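PDB 2EL7: tryptophanyl-tRNA synthetase from Thermus thermophilus, which probably catalyses the ATP-dependent attachment of L-tryptophan to tRNA(Trp), as a homodimeric class I aminoacyl-tRNA synthetase. Local coordinates for residues 30-44 and 74-86. Residues are numbered along the deposited sequence; the frame is centred on the assembly and turned at random.
Sequences GEKLGRDAFFCIVDY and LDPEKVTLFVQSH
L74 CD2 sits over one face of the F39 ring, 4.0 Å from its centroid, and V79 CG2 approaches F39 CD1 obliquely from the same side at 3.6 Å. On the opposite face of the sheet, T80 CG2 rests over the F38 ring, and the F82 ring meets that of F38 obliquely, their planes at 89°. With its CG between the backbone N and carbonyl carbon (chi1 62°), F82 swings its ring back toward strand 37-41, where C40 SG meets F82 CE1 at 3.5 Å. F38 to I41 and T80 to V83 alternate between the two faces of parallel strands 37-41 and 80-83, joined through helix 55-72 as a beta-alpha-beta unit of the Rossmann-like class I catalytic domain; strand 4-8 pairs with the other edge of 37-41. Backbone hydrogen bonds run from T80 N to A37 O (weak), through F39 N to T80 O, to Q84 N with I41 O.

Just ahead of the two strands, R35 turns its guanidinium edge to V79 O, which accepts hydrogen bonds from NH1 (3.0 Å) in its carbonyl plane and from NE (3.2 Å) above it. A leucine here would probably leave V79 O without these two donors and break this link. K78 NZ forms a salt bridge with E31 OE1.

Beyond the strands, the D43 carboxylate receives S85 OG on OD1 (2.6 Å) and S85 N on OD2 (3.1 Å), each through a syn lone pair. S85 CB lies over one face of the Y44 ring, which meets W95 of the second subunit edge-to-face. Q84 extends to D136, predicted to bind tryptophan.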
# COMPACT_ATOMS: atom_id res chain seq x y z
N GLY A 30 1.95 -11.28 -27.54
CA GLY A 30 3.38 -11.52 -27.42
C GLY A 30 4.08 -11.53 -28.77
O GLY A 30 5.20 -11.05 -28.89
N GLU A 31 3.43 -12.07 -29.81
CA GLU A 31 4.05 -12.09 -31.14
C GLU A 31 4.22 -10.65 -31.63
O GLU A 31 5.20 -10.32 -32.30
CB GLU A 31 3.17 -12.83 -32.15
CG GLU A 31 2.90 -14.28 -31.80
CD GLU A 31 4.08 -15.16 -32.10
OE1 GLU A 31 4.38 -16.05 -31.28
OE2 GLU A 31 4.71 -14.96 -33.16
N LYS A 32 3.27 -9.81 -31.27
CA LYS A 32 3.29 -8.43 -31.72
C LYS A 32 4.15 -7.47 -30.89
O LYS A 32 4.85 -6.60 -31.44
CB LYS A 32 1.84 -7.92 -31.77
CG LYS A 32 1.66 -6.56 -32.39
CD LYS A 32 0.19 -6.29 -32.68
CE LYS A 32 -0.03 -4.88 -33.23
NZ LYS A 32 0.72 -4.62 -34.49
N LEU A 33 4.13 -7.64 -29.57
CA LEU A 33 4.88 -6.72 -28.73
C LEU A 33 6.20 -7.24 -28.20
O LEU A 33 7.03 -6.46 -27.75
CB LEU A 33 3.98 -6.22 -27.59
CG LEU A 33 2.68 -5.63 -28.14
CD1 LEU A 33 1.70 -5.29 -27.01
CD2 LEU A 33 3.01 -4.40 -28.97
N GLY A 34 6.39 -8.55 -28.25
CA GLY A 34 7.64 -9.10 -27.78
C GLY A 34 7.85 -8.87 -26.29
O GLY A 34 7.03 -9.30 -25.48
N ARG A 35 8.94 -8.17 -25.94
CA ARG A 35 9.28 -7.91 -24.55
C ARG A 35 8.36 -6.89 -23.87
O ARG A 35 8.25 -6.84 -22.65
CB ARG A 35 10.73 -7.43 -24.47
CG ARG A 35 11.63 -8.31 -23.64
CD ARG A 35 12.32 -9.46 -24.36
NE ARG A 35 11.95 -10.75 -23.77
CZ ARG A 35 12.75 -11.81 -23.62
NH1 ARG A 35 12.25 -12.91 -23.08
NH2 ARG A 35 14.02 -11.79 -23.97
N ASP A 36 7.69 -6.08 -24.66
CA ASP A 36 6.77 -5.11 -24.11
C ASP A 36 5.39 -5.70 -23.89
O ASP A 36 4.41 -4.98 -23.72
CB ASP A 36 6.72 -3.88 -24.98
CG ASP A 36 7.81 -2.90 -24.62
OD1 ASP A 36 8.46 -2.36 -25.53
OD2 ASP A 36 8.02 -2.67 -23.40
N ALA A 37 5.33 -7.02 -23.89
CA ALA A 37 4.09 -7.70 -23.58
C ALA A 37 4.31 -8.20 -22.16
O ALA A 37 4.78 -9.31 -21.98
CB ALA A 37 3.85 -8.89 -24.53
N PHE A 38 4.02 -7.37 -21.16
CA PHE A 38 4.19 -7.77 -19.76
C PHE A 38 3.09 -8.68 -19.25
O PHE A 38 1.89 -8.40 -19.43
CB PHE A 38 4.25 -6.56 -18.84
CG PHE A 38 5.52 -5.77 -18.95
CD1 PHE A 38 5.93 -4.95 -17.90
CD2 PHE A 38 6.31 -5.84 -20.08
CE1 PHE A 38 7.09 -4.23 -17.98
CE2 PHE A 38 7.47 -5.12 -20.16
CZ PHE A 38 7.86 -4.31 -19.10
N PHE A 39 3.48 -9.78 -18.61
CA PHE A 39 2.50 -10.71 -18.07
C PHE A 39 2.80 -10.84 -16.60
O PHE A 39 3.88 -11.29 -16.24
CB PHE A 39 2.55 -12.07 -18.77
CG PHE A 39 2.13 -12.02 -20.23
CD1 PHE A 39 3.07 -11.79 -21.24
CD2 PHE A 39 0.79 -12.23 -20.58
CE1 PHE A 39 2.69 -11.77 -22.58
CE2 PHE A 39 0.39 -12.21 -21.93
CZ PHE A 39 1.33 -11.98 -22.93
N CYS A 40 1.83 -10.44 -15.78
CA CYS A 40 1.97 -10.41 -14.32
C CYS A 40 1.09 -11.39 -13.55
O CYS A 40 -0.13 -11.29 -13.61
CB CYS A 40 1.68 -8.97 -13.84
SG CYS A 40 2.01 -8.56 -12.09
N ILE A 41 1.72 -12.33 -12.84
CA ILE A 41 1.01 -13.31 -12.04
C ILE A 41 0.66 -12.55 -10.76
O ILE A 41 1.52 -12.28 -9.92
CB ILE A 41 1.93 -14.53 -11.73
CG1 ILE A 41 2.20 -15.33 -13.00
CG2 ILE A 41 1.29 -15.42 -10.66
CD1 ILE A 41 3.18 -16.49 -12.82
N VAL A 42 -0.61 -12.20 -10.59
CA VAL A 42 -1.01 -11.40 -9.43
C VAL A 42 -1.22 -12.14 -8.10
O VAL A 42 -2.34 -12.20 -7.59
CB VAL A 42 -2.27 -10.53 -9.75
CG1 VAL A 42 -1.91 -9.49 -10.78
CG2 VAL A 42 -3.40 -11.39 -10.26
N ASP A 43 -0.13 -12.61 -7.51
CA ASP A 43 -0.19 -13.36 -6.26
C ASP A 43 -0.80 -12.54 -5.11
O ASP A 43 -1.48 -13.10 -4.25
CB ASP A 43 1.20 -13.92 -5.90
CG ASP A 43 2.28 -12.83 -5.79
OD1 ASP A 43 3.36 -13.14 -5.27
OD2 ASP A 43 2.06 -11.69 -6.22
N TYR A 44 -0.58 -11.23 -5.11
CA TYR A 44 -1.15 -10.37 -4.08
C TYR A 44 -2.68 -10.38 -4.07
O TYR A 44 -3.29 -10.02 -3.07
CB TYR A 44 -0.66 -8.92 -4.23
CG TYR A 44 0.64 -8.65 -3.50
CD1 TYR A 44 1.53 -7.66 -3.93
CD2 TYR A 44 0.99 -9.40 -2.38
CE1 TYR A 44 2.74 -7.44 -3.27
CE2 TYR A 44 2.19 -9.18 -1.70
CZ TYR A 44 3.06 -8.20 -2.16
OH TYR A 44 4.26 -8.00 -1.49
N LEU A 74 2.65 -18.97 -23.46
CA LEU A 74 3.34 -17.73 -23.12
C LEU A 74 4.82 -18.07 -23.18
O LEU A 74 5.28 -18.90 -22.40
CB LEU A 74 2.95 -17.25 -21.72
CG LEU A 74 1.53 -16.66 -21.66
CD1 LEU A 74 1.41 -15.83 -20.40
CD2 LEU A 74 1.24 -15.76 -22.87
N ASP A 75 5.55 -17.45 -24.10
CA ASP A 75 6.97 -17.76 -24.32
C ASP A 75 7.98 -16.78 -23.73
O ASP A 75 8.18 -15.67 -24.24
CB ASP A 75 7.16 -17.92 -25.83
CG ASP A 75 8.55 -18.37 -26.22
OD1 ASP A 75 8.75 -18.53 -27.45
OD2 ASP A 75 9.44 -18.55 -25.34
N PRO A 76 8.68 -17.21 -22.67
CA PRO A 76 9.69 -16.40 -21.97
C PRO A 76 10.87 -15.97 -22.82
O PRO A 76 11.65 -15.14 -22.40
CB PRO A 76 10.12 -17.30 -20.82
CG PRO A 76 8.97 -18.31 -20.69
CD PRO A 76 8.62 -18.57 -22.11
N GLU A 77 11.00 -16.55 -24.02
CA GLU A 77 12.08 -16.15 -24.93
C GLU A 77 11.64 -14.93 -25.73
O GLU A 77 12.47 -14.28 -26.36
CB GLU A 77 12.42 -17.27 -25.93
CG GLU A 77 12.90 -18.57 -25.30
CD GLU A 77 13.97 -18.34 -24.27
OE1 GLU A 77 13.90 -19.00 -23.21
OE2 GLU A 77 14.87 -17.50 -24.52
N LYS A 78 10.34 -14.65 -25.70
CA LYS A 78 9.76 -13.52 -26.42
C LYS A 78 9.14 -12.46 -25.51
O LYS A 78 9.32 -11.27 -25.76
CB LYS A 78 8.68 -14.01 -27.37
CG LYS A 78 9.15 -14.94 -28.49
CD LYS A 78 7.98 -15.29 -29.37
CE LYS A 78 8.28 -16.48 -30.25
NZ LYS A 78 7.00 -16.98 -30.86
N VAL A 79 8.43 -12.88 -24.46
CA VAL A 79 7.77 -11.90 -23.60
C VAL A 79 8.42 -11.59 -22.25
O VAL A 79 9.59 -11.92 -22.02
CB VAL A 79 6.28 -12.28 -23.36
CG1 VAL A 79 5.65 -12.68 -24.69
CG2 VAL A 79 6.16 -13.41 -22.31
N THR A 80 7.65 -10.93 -21.38
CA THR A 80 8.14 -10.55 -20.05
C THR A 80 7.15 -11.01 -19.02
O THR A 80 6.13 -10.39 -18.81
CB THR A 80 8.36 -9.02 -19.96
OG1 THR A 80 9.44 -8.68 -20.82
CG2 THR A 80 8.71 -8.56 -18.54
N LEU A 81 7.47 -12.13 -18.37
CA LEU A 81 6.63 -12.76 -17.36
C LEU A 81 7.26 -12.64 -16.01
O LEU A 81 8.42 -12.98 -15.83
CB LEU A 81 6.46 -14.24 -17.69
CG LEU A 81 5.60 -15.13 -16.80
CD1 LEU A 81 4.16 -14.65 -16.80
CD2 LEU A 81 5.67 -16.57 -17.34
N PHE A 82 6.47 -12.17 -15.04
CA PHE A 82 6.96 -11.98 -13.68
C PHE A 82 5.84 -12.10 -12.65
O PHE A 82 4.65 -12.11 -12.99
CB PHE A 82 7.63 -10.62 -13.58
CG PHE A 82 6.72 -9.46 -13.85
CD1 PHE A 82 6.07 -8.83 -12.81
CD2 PHE A 82 6.54 -8.99 -15.15
CE1 PHE A 82 5.24 -7.71 -13.05
CE2 PHE A 82 5.73 -7.89 -15.41
CZ PHE A 82 5.07 -7.24 -14.35
N VAL A 83 6.23 -12.21 -11.38
CA VAL A 83 5.29 -12.33 -10.27
C VAL A 83 5.10 -10.96 -9.62
O VAL A 83 6.08 -10.31 -9.26
CB VAL A 83 5.80 -13.31 -9.19
CG1 VAL A 83 4.86 -13.30 -7.99
CG2 VAL A 83 5.92 -14.70 -9.77
N GLN A 84 3.85 -10.55 -9.45
CA GLN A 84 3.55 -9.24 -8.86
C GLN A 84 4.43 -8.88 -7.65
O GLN A 84 5.14 -7.88 -7.69
CB GLN A 84 2.06 -9.18 -8.53
CG GLN A 84 1.58 -7.90 -7.88
CD GLN A 84 0.05 -7.85 -7.76
OE1 GLN A 84 -0.65 -8.87 -7.83
NE2 GLN A 84 -0.47 -6.65 -7.56
N SER A 85 4.40 -9.70 -6.59
CA SER A 85 5.22 -9.43 -5.39
C SER A 85 6.74 -9.31 -5.61
O SER A 85 7.45 -8.85 -4.73
CB SER A 85 4.96 -10.47 -4.28
OG SER A 85 5.45 -11.77 -4.58
N HIS A 86 7.25 -9.72 -6.77
CA HIS A 86 8.69 -9.60 -7.02
C HIS A 86 9.11 -8.17 -7.35
O HIS A 86 10.28 -7.85 -7.29
CB HIS A 86 9.14 -10.58 -8.10
CG HIS A 86 9.07 -12.01 -7.66
ND1 HIS A 86 9.60 -13.05 -8.38
CD2 HIS A 86 8.48 -12.57 -6.56
CE1 HIS A 86 9.35 -14.19 -7.76
NE2 HIS A 86 8.67 -13.93 -6.66
O HOH W 1 15.46 -14.80 -23.08